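Local coordinates for dephospho-CoA kinase (Aquifex aeolicus, PDB 2IF2), which probably catalyses the last step of coenzyme A synthesis, ATP-dependent phosphorylation of the 3'-hydroxyl of dephospho-CoA, at residues A26-A31 / I109-L114; K126-Y131 / A168-D173. All coordinates share one frame; numbering follows the deposited sequence.

Interaction 1. Residues A26-A31 / I109-L114; sequences AYVLDA and ILEASL
V28, L29 and D30 pair in parallel with I109, L110 and E111 at one end of the five-stranded sheet of a P-loop kinase fold. The axes of strands 27-30 and 109-111 come within 4.6 Å and run 24° apart. Four backbone bonds form the ladder. I109 N donates to Y27 O (2.9 Å), and I109 O in turn takes L29 N (2.9 Å). E111 N then reaches L29 O (3.2 Å). A31 N closes the run on E111 O (2.8 Å).

V28 and I109 lie side by side and point the same way. Both have a methyl set opposite the backbone N: CG1 of V28 and CG2 of I109, which meet at 4.1 Å. L110 turns to the other face, and A31 CB, past the strand end, packs against its CG. The A31 methyl also meets A112 CB.

D30 and E111 bring two acids together. The two side chains cross obliquely, and their carboxylate planes stand 50° apart, with D30 OD2 3.2 Å from E111 OE1. They do not bond to each other. D30 OD1 instead caps the following helix by accepting K33 N. E111 CG sits between its own backbone N and carbonyl carbon (chi1 59°), and the extended chain beyond carries the acid past D30 CB. The E111 side chain also touches K14, predicted to bind ATP, and its nearest atom lies about 5 Å from a bound sulfate. With alanine in place of E111, K14 would probably lose this acidic neighbour, and a gap would be likely to open beside D30.

The face bearing V28, I109 and E111 packs on helix 14-23, through A18, F21 and K14. L29 and L110 meet helix 95-101 on the other face. Strand 3-8 bonds to the far side of L110.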
ATOM      1  N   ALA A  26      13.997   0.074 -10.774  1.00 45.22           N
ATOM      2  CA  ALA A  26      12.616   0.503 -10.711  1.00 45.91           C
ATOM      3  C   ALA A  26      12.421   1.580  -9.653  1.00 45.99           C
ATOM      4  O   ALA A  26      13.216   1.697  -8.721  1.00 45.01           O
ATOM      5  CB  ALA A  26      11.717  -0.700 -10.411  1.00 46.82           C
ATOM      6  N   TYR A  27      11.359   2.368  -9.819  1.00 47.67           N
ATOM      7  CA  TYR A  27      11.000   3.432  -8.883  1.00 49.04           C
ATOM      8  C   TYR A  27       9.732   2.997  -8.165  1.00 50.23           C
ATOM      9  O   TYR A  27       8.629   3.224  -8.657  1.00 50.11           O
ATOM     10  CB  TYR A  27      10.725   4.746  -9.615  1.00 47.81           C
ATOM     11  CG  TYR A  27      10.492   5.917  -8.679  1.00 48.64           C
ATOM     12  CD1 TYR A  27       9.303   6.049  -7.957  1.00 48.38           C
ATOM     13  CD2 TYR A  27      11.484   6.876  -8.479  1.00 49.63           C
ATOM     14  CE1 TYR A  27       9.113   7.113  -7.049  1.00 47.93           C
ATOM     15  CE2 TYR A  27      11.305   7.941  -7.576  1.00 48.50           C
ATOM     16  CZ  TYR A  27      10.120   8.052  -6.865  1.00 47.46           C
ATOM     17  OH  TYR A  27       9.962   9.093  -5.978  1.00 43.34           O
ATOM     18  N   VAL A  28       9.897   2.376  -7.001  1.00 51.35           N
ATOM     19  CA  VAL A  28       8.766   1.906  -6.221  1.00 52.26           C
ATOM     20  C   VAL A  28       8.375   2.924  -5.168  1.00 53.12           C
ATOM     21  O   VAL A  28       9.218   3.334  -4.370  1.00 53.08           O
ATOM     22  CB  VAL A  28       9.090   0.602  -5.496  1.00 52.99           C
ATOM     23  CG1 VAL A  28       7.812  -0.017  -4.961  1.00 54.22           C
ATOM     24  CG2 VAL A  28       9.813  -0.349  -6.428  1.00 53.66           C
ATOM     25  N   LEU A  29       7.097   3.320  -5.182  1.00 54.10           N
ATOM     26  CA  LEU A  29       6.522   4.288  -4.233  1.00 55.02           C
ATOM     27  C   LEU A  29       5.474   3.632  -3.337  1.00 57.33           C
ATOM     28  O   LEU A  29       4.388   3.248  -3.798  1.00 58.17           O
ATOM     29  CB  LEU A  29       5.863   5.473  -4.968  1.00 51.86           C
ATOM     30  CG  LEU A  29       4.885   6.397  -4.211  1.00 48.41           C
ATOM     31  CD1 LEU A  29       5.572   7.064  -3.037  1.00 46.66           C
ATOM     32  CD2 LEU A  29       4.350   7.446  -5.164  1.00 44.69           C
ATOM     33  N   ASP A  30       5.819   3.522  -2.054  1.00 58.32           N
ATOM     34  CA  ASP A  30       4.951   2.943  -1.029  1.00 58.55           C
ATOM     35  C   ASP A  30       3.785   3.903  -0.795  1.00 58.25           C
ATOM     36  O   ASP A  30       3.931   4.930  -0.130  1.00 57.70           O
ATOM     37  CB  ASP A  30       5.738   2.772   0.270  1.00 59.69           C
ATOM     38  CG  ASP A  30       4.961   2.038   1.335  1.00 60.23           C
ATOM     39  OD1 ASP A  30       3.720   2.188   1.413  1.00 60.48           O
ATOM     40  OD2 ASP A  30       5.603   1.312   2.116  1.00 62.13           O
ATOM     41  N   ALA A  31       2.631   3.563  -1.355  1.00 57.99           N
ATOM     42  CA  ALA A  31       1.439   4.385  -1.221  1.00 57.48           C
ATOM     43  C   ALA A  31       0.991   4.510   0.234  1.00 57.04           C
ATOM     44  O   ALA A  31       0.763   5.610   0.731  1.00 54.76           O
ATOM     45  CB  ALA A  31       0.323   3.796  -2.062  1.00 58.13           C
ATOM     46  N   ILE A 109       6.610   1.665 -10.037  1.00 68.11           N
ATOM     47  CA  ILE A 109       5.737   0.733  -9.338  1.00 69.06           C
ATOM     48  C   ILE A 109       5.126   1.430  -8.129  1.00 70.64           C
ATOM     49  O   ILE A 109       5.717   2.360  -7.573  1.00 70.79           O
ATOM     50  CB  ILE A 109       6.510  -0.508  -8.850  1.00 68.20           C
ATOM     51  CG1 ILE A 109       7.146  -1.222 -10.045  1.00 68.16           C
ATOM     52  CG2 ILE A 109       5.571  -1.435  -8.082  1.00 66.16           C
ATOM     53  CD1 ILE A 109       8.016  -2.421  -9.678  1.00 68.05           C
ATOM     54  N   LEU A 110       3.941   0.980  -7.728  1.00 72.09           N
ATOM     55  CA  LEU A 110       3.248   1.558  -6.581  1.00 72.34           C
ATOM     56  C   LEU A 110       2.704   0.447  -5.684  1.00 73.25           C
ATOM     57  O   LEU A 110       1.858  -0.335  -6.103  1.00 73.18           O
ATOM     58  CB  LEU A 110       2.110   2.463  -7.070  1.00 70.50           C
ATOM     59  CG  LEU A 110       1.226   3.118  -6.008  1.00 68.94           C
ATOM     60  CD1 LEU A 110       0.954   4.560  -6.371  1.00 67.67           C
ATOM     61  CD2 LEU A 110      -0.062   2.340  -5.881  1.00 68.15           C
ATOM     62  N   GLU A 111       3.200   0.369  -4.455  1.00 74.41           N
ATOM     63  CA  GLU A 111       2.738  -0.658  -3.535  1.00 75.79           C
ATOM     64  C   GLU A 111       1.817  -0.070  -2.479  1.00 76.33           C
ATOM     65  O   GLU A 111       2.196   0.853  -1.759  1.00 76.23           O
ATOM     66  CB  GLU A 111       3.916  -1.333  -2.847  1.00 76.83           C
ATOM     67  CG  GLU A 111       4.768  -0.371  -2.066  1.00 78.34           C
ATOM     68  CD  GLU A 111       5.549  -1.050  -0.969  1.00 80.22           C
ATOM     69  OE1 GLU A 111       6.494  -0.409  -0.449  1.00 81.80           O
ATOM     70  OE2 GLU A 111       5.217  -2.211  -0.617  1.00 78.71           O
ATOM     71  N   ALA A 112       0.608  -0.625  -2.392  1.00 77.06           N
ATOM     72  CA  ALA A 112      -0.403  -0.174  -1.445  1.00 77.68           C
ATOM     73  C   ALA A 112      -1.060  -1.351  -0.742  1.00 78.30           C
ATOM     74  O   ALA A 112      -1.762  -1.174   0.252  1.00 78.90           O
ATOM     75  CB  ALA A 112      -1.458   0.648  -2.166  1.00 77.30           C
ATOM     76  N   SER A 113      -0.838  -2.551  -1.267  1.00 78.66           N
ATOM     77  CA  SER A 113      -1.400  -3.765  -0.681  1.00 80.16           C
ATOM     78  C   SER A 113      -2.925  -3.755  -0.674  1.00 81.93           C
ATOM     79  O   SER A 113      -3.551  -4.710  -0.209  1.00 81.87           O
ATOM     80  CB  SER A 113      -0.915  -3.947   0.752  1.00 79.12           C
ATOM     81  OG  SER A 113      -1.636  -3.119   1.632  1.00 76.32           O
ATOM     82  N   LEU A 114      -3.515  -2.672  -1.175  1.00 83.95           N
ATOM     83  CA  LEU A 114      -4.968  -2.529  -1.244  1.00 85.34           C
ATOM     84  C   LEU A 114      -5.391  -1.949  -2.598  1.00 86.78           C
ATOM     85  O   LEU A 114      -6.141  -0.981  -2.649  1.00 87.42           O
ATOM     86  CB  LEU A 114      -5.467  -1.626  -0.106  1.00 85.09           C
ATOM     87  CG  LEU A 114      -5.408  -2.204   1.319  1.00 85.78           C
ATOM     88  CD1 LEU A 114      -5.593  -1.110   2.374  1.00 85.02           C
ATOM     89  CD2 LEU A 114      -6.478  -3.271   1.464  1.00 84.09           C
TER

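Interaction 2. Residues K126-Y131 / A168-D173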
ATOM      1  N   LYS A 126      -0.289  -3.355 -15.498  1.00 91.85           N
ATOM      2  CA  LYS A 126      -0.207  -4.689 -14.942  1.00 88.82           C
ATOM      3  C   LYS A 126      -0.181  -4.650 -13.414  1.00 86.44           C
ATOM      4  O   LYS A 126       0.115  -3.610 -12.810  1.00 85.35           O
ATOM      5  CB  LYS A 126       1.046  -5.364 -15.481  1.00 89.52           C
ATOM      6  CG  LYS A 126       1.066  -5.481 -16.991  1.00 89.70           C
ATOM      7  CD  LYS A 126       0.121  -6.575 -17.456  1.00 90.23           C
ATOM      8  CE  LYS A 126       0.405  -6.965 -18.895  1.00 90.12           C
ATOM      9  NZ  LYS A 126      -0.372  -8.161 -19.305  1.00 90.56           N
ATOM     10  N   LEU A 127      -0.503  -5.787 -12.798  1.00 83.67           N
ATOM     11  CA  LEU A 127      -0.516  -5.913 -11.338  1.00 80.99           C
ATOM     12  C   LEU A 127       0.397  -7.042 -10.883  1.00 79.54           C
ATOM     13  O   LEU A 127       0.492  -8.090 -11.524  1.00 78.12           O
ATOM     14  CB  LEU A 127      -1.938  -6.168 -10.821  1.00 80.21           C
ATOM     15  CG  LEU A 127      -2.141  -6.395  -9.320  1.00 79.16           C
ATOM     16  CD1 LEU A 127      -1.770  -5.164  -8.516  1.00 78.89           C
ATOM     17  CD2 LEU A 127      -3.591  -6.745  -9.083  1.00 79.63           C
ATOM     18  N   ILE A 128       1.071  -6.811  -9.769  1.00 78.46           N
ATOM     19  CA  ILE A 128       1.987  -7.782  -9.222  1.00 77.90           C
ATOM     20  C   ILE A 128       1.557  -8.081  -7.810  1.00 78.20           C
ATOM     21  O   ILE A 128       1.338  -7.167  -7.019  1.00 77.59           O
ATOM     22  CB  ILE A 128       3.408  -7.227  -9.200  1.00 77.46           C
ATOM     23  CG1 ILE A 128       3.749  -6.673 -10.581  1.00 77.62           C
ATOM     24  CG2 ILE A 128       4.389  -8.312  -8.775  1.00 76.70           C
ATOM     25  CD1 ILE A 128       5.139  -6.103 -10.701  1.00 78.08           C
ATOM     26  N   VAL A 129       1.430  -9.362  -7.498  1.00 78.97           N
ATOM     27  CA  VAL A 129       1.019  -9.764  -6.169  1.00 80.61           C
ATOM     28  C   VAL A 129       2.002 -10.766  -5.584  1.00 81.67           C
ATOM     29  O   VAL A 129       2.493 -11.652  -6.284  1.00 81.46           O
ATOM     30  CB  VAL A 129      -0.388 -10.375  -6.197  1.00 80.78           C
ATOM     31  CG1 VAL A 129      -0.425 -11.527  -7.182  1.00 81.90           C
ATOM     32  CG2 VAL A 129      -0.786 -10.831  -4.803  1.00 81.04           C
ATOM     33  N   VAL A 130       2.287 -10.603  -4.296  1.00 83.18           N
ATOM     34  CA  VAL A 130       3.219 -11.463  -3.581  1.00 85.07           C
ATOM     35  C   VAL A 130       2.462 -12.449  -2.691  1.00 86.56           C
ATOM     36  O   VAL A 130       1.810 -12.055  -1.728  1.00 86.07           O
ATOM     37  CB  VAL A 130       4.203 -10.596  -2.739  1.00 84.86           C
ATOM     38  CG1 VAL A 130       3.429  -9.594  -1.910  1.00 86.34           C
ATOM     39  CG2 VAL A 130       5.064 -11.472  -1.854  1.00 85.31           C
ATOM     40  N   TYR A 131       2.543 -13.731  -3.031  1.00 89.57           N
ATOM     41  CA  TYR A 131       1.860 -14.774  -2.275  1.00 92.88           C
ATOM     42  C   TYR A 131       2.650 -15.214  -1.058  1.00 93.99           C
ATOM     43  O   TYR A 131       3.878 -15.195  -1.059  1.00 94.44           O
ATOM     44  CB  TYR A 131       1.600 -15.996  -3.161  1.00 95.20           C
ATOM     45  CG  TYR A 131       1.113 -17.220  -2.405  1.00 98.29           C
ATOM     46  CD1 TYR A 131      -0.188 -17.285  -1.891  1.00 99.59           C
ATOM     47  CD2 TYR A 131       1.959 -18.312  -2.196  1.00 99.94           C
ATOM     48  CE1 TYR A 131      -0.634 -18.416  -1.187  1.00101.03           C
ATOM     49  CE2 TYR A 131       1.526 -19.442  -1.493  1.00101.44           C
ATOM     50  CZ  TYR A 131       0.233 -19.491  -0.993  1.00101.77           C
ATOM     51  OH  TYR A 131      -0.186 -20.615  -0.308  1.00101.75           O
ATOM     52  N   ALA A 168      -3.555 -10.775 -10.351  1.00 93.03           N
ATOM     53  CA  ALA A 168      -2.384 -10.219 -11.005  1.00 91.90           C
ATOM     54  C   ALA A 168      -1.800 -11.133 -12.055  1.00 90.65           C
ATOM     55  O   ALA A 168      -1.976 -12.350 -12.008  1.00 90.94           O
ATOM     56  CB  ALA A 168      -1.321  -9.885  -9.971  1.00 93.01           C
ATOM     57  N   ASP A 169      -1.096 -10.522 -13.002  1.00 89.42           N
ATOM     58  CA  ASP A 169      -0.448 -11.249 -14.078  1.00 87.41           C
ATOM     59  C   ASP A 169       0.970 -11.656 -13.678  1.00 85.60           C
ATOM     60  O   ASP A 169       1.717 -12.214 -14.477  1.00 85.89           O
ATOM     61  CB  ASP A 169      -0.436 -10.406 -15.369  1.00 88.30           C
ATOM     62  CG  ASP A 169      -0.176  -8.923 -15.118  1.00 88.24           C
ATOM     63  OD1 ASP A 169      -1.072  -8.215 -14.610  1.00 87.29           O
ATOM     64  OD2 ASP A 169       0.934  -8.464 -15.437  1.00 89.08           O
ATOM     65  N   TYR A 170       1.335 -11.377 -12.431  1.00 82.80           N
ATOM     66  CA  TYR A 170       2.648 -11.750 -11.923  1.00 79.38           C
ATOM     67  C   TYR A 170       2.562 -12.080 -10.440  1.00 77.38           C
ATOM     68  O   TYR A 170       2.079 -11.276  -9.639  1.00 77.07           O
ATOM     69  CB  TYR A 170       3.640 -10.619 -12.131  1.00 78.51           C
ATOM     70  CG  TYR A 170       3.910 -10.294 -13.574  1.00 77.78           C
ATOM     71  CD1 TYR A 170       3.690  -9.015 -14.062  1.00 77.67           C
ATOM     72  CD2 TYR A 170       4.433 -11.245 -14.441  1.00 77.51           C
ATOM     73  CE1 TYR A 170       3.985  -8.679 -15.368  1.00 76.75           C
ATOM     74  CE2 TYR A 170       4.731 -10.917 -15.761  1.00 76.69           C
ATOM     75  CZ  TYR A 170       4.504  -9.626 -16.213  1.00 76.52           C
ATOM     76  OH  TYR A 170       4.793  -9.253 -17.500  1.00 76.81           O
ATOM     77  N   VAL A 171       3.032 -13.263 -10.073  1.00 74.59           N
ATOM     78  CA  VAL A 171       2.987 -13.665  -8.680  1.00 72.19           C
ATOM     79  C   VAL A 171       4.332 -14.157  -8.186  1.00 71.31           C
ATOM     80  O   VAL A 171       4.742 -15.280  -8.478  1.00 71.04           O
ATOM     81  CB  VAL A 171       1.954 -14.771  -8.458  1.00 71.67           C
ATOM     82  CG1 VAL A 171       1.842 -15.081  -6.972  1.00 70.08           C
ATOM     83  CG2 VAL A 171       0.611 -14.345  -9.031  1.00 71.02           C
ATOM     84  N   ILE A 172       5.025 -13.315  -7.431  1.00 70.07           N
ATOM     85  CA  ILE A 172       6.323 -13.702  -6.905  1.00 69.59           C
ATOM     86  C   ILE A 172       6.206 -14.341  -5.531  1.00 68.44           C
ATOM     87  O   ILE A 172       6.432 -13.689  -4.514  1.00 69.82           O
ATOM     88  CB  ILE A 172       7.301 -12.498  -6.826  1.00 69.30           C
ATOM     89  CG1 ILE A 172       6.599 -11.272  -6.270  1.00 69.77           C
ATOM     90  CG2 ILE A 172       7.848 -12.179  -8.196  1.00 68.74           C
ATOM     91  CD1 ILE A 172       7.408 -10.015  -6.436  1.00 71.29           C
ATOM     92  N   ASP A 173       5.854 -15.623  -5.502  1.00 65.61           N
ATOM     93  CA  ASP A 173       5.723 -16.345  -4.243  1.00 62.76           C
ATOM     94  C   ASP A 173       6.878 -16.058  -3.281  1.00 60.77           C
ATOM     95  O   ASP A 173       8.044 -16.251  -3.623  1.00 58.76           O
ATOM     96  CB  ASP A 173       5.653 -17.847  -4.513  1.00 63.38           C
ATOM     97  CG  ASP A 173       6.025 -18.669  -3.301  1.00 63.92           C
ATOM     98  OD1 ASP A 173       5.495 -18.392  -2.207  1.00 64.80           O
ATOM     99  OD2 ASP A 173       6.853 -19.589  -3.441  1.00 65.88           O
TER
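V129 joins strand 126-130 to the weakly bonded strand 170-171 in parallel: its N donates a nearly straight bond to Y170 O (2.9 Å, 174°), and its O takes a weak one from I172 N. This is an outer end of the parallel sheet in the P-loop kinase fold. Strand 3-8 flanks 126-130 on its other side.

Before the strand pairing, a side chain replaces a backbone acceptor. D169 OD1 takes L127 N in a nearly straight bond (3.1 Å, 174°). The D169 carboxylate is turned in by a CG set between its backbone N and carbonyl carbon (chi1 39°). D169 N returns a weak bond to L127 O.

A168 CB fits between L127 CG (3.6 Å) and V129 CG1. The same V129 methyl meets V171 CG2, and V171 CG1 reaches on to Y131 CB (3.9 Å). I128 and Y170 lie on the other face; I128 CG2 touches Y170 CB and also meets I172 CD1. Helix 178-190 covers this face, with V188 on Y170 and V185 on I172.

I172 is the centre of an inverse gamma turn. Just after it, D173 OD1 is hydrogen-bonded to S175 OG and lies at the edge of the Y131 ring, 3.5 Å from CD2.

How the interactions relate
Interaction 1 and interaction 2 close the two ends of one parallel sheet, with strand 3-8 between them. Their centres are about 13 Å apart, and their nearest atoms, about 5 Å apart, do not touch. Strands 108-111 and 126-130 follow each other in the chain. Interaction 1 is buried, has a regular backbone ladder and brings two acids, D30 and E111, close together near the predicted ATP site. Interaction 2 is only partly buried. Its ladder is weaker, an aspartate side chain supplies one acceptor, and aliphatic contacts do much of the joining. Both reach helix 14-23: E111 and V130 touch K14 from different strands.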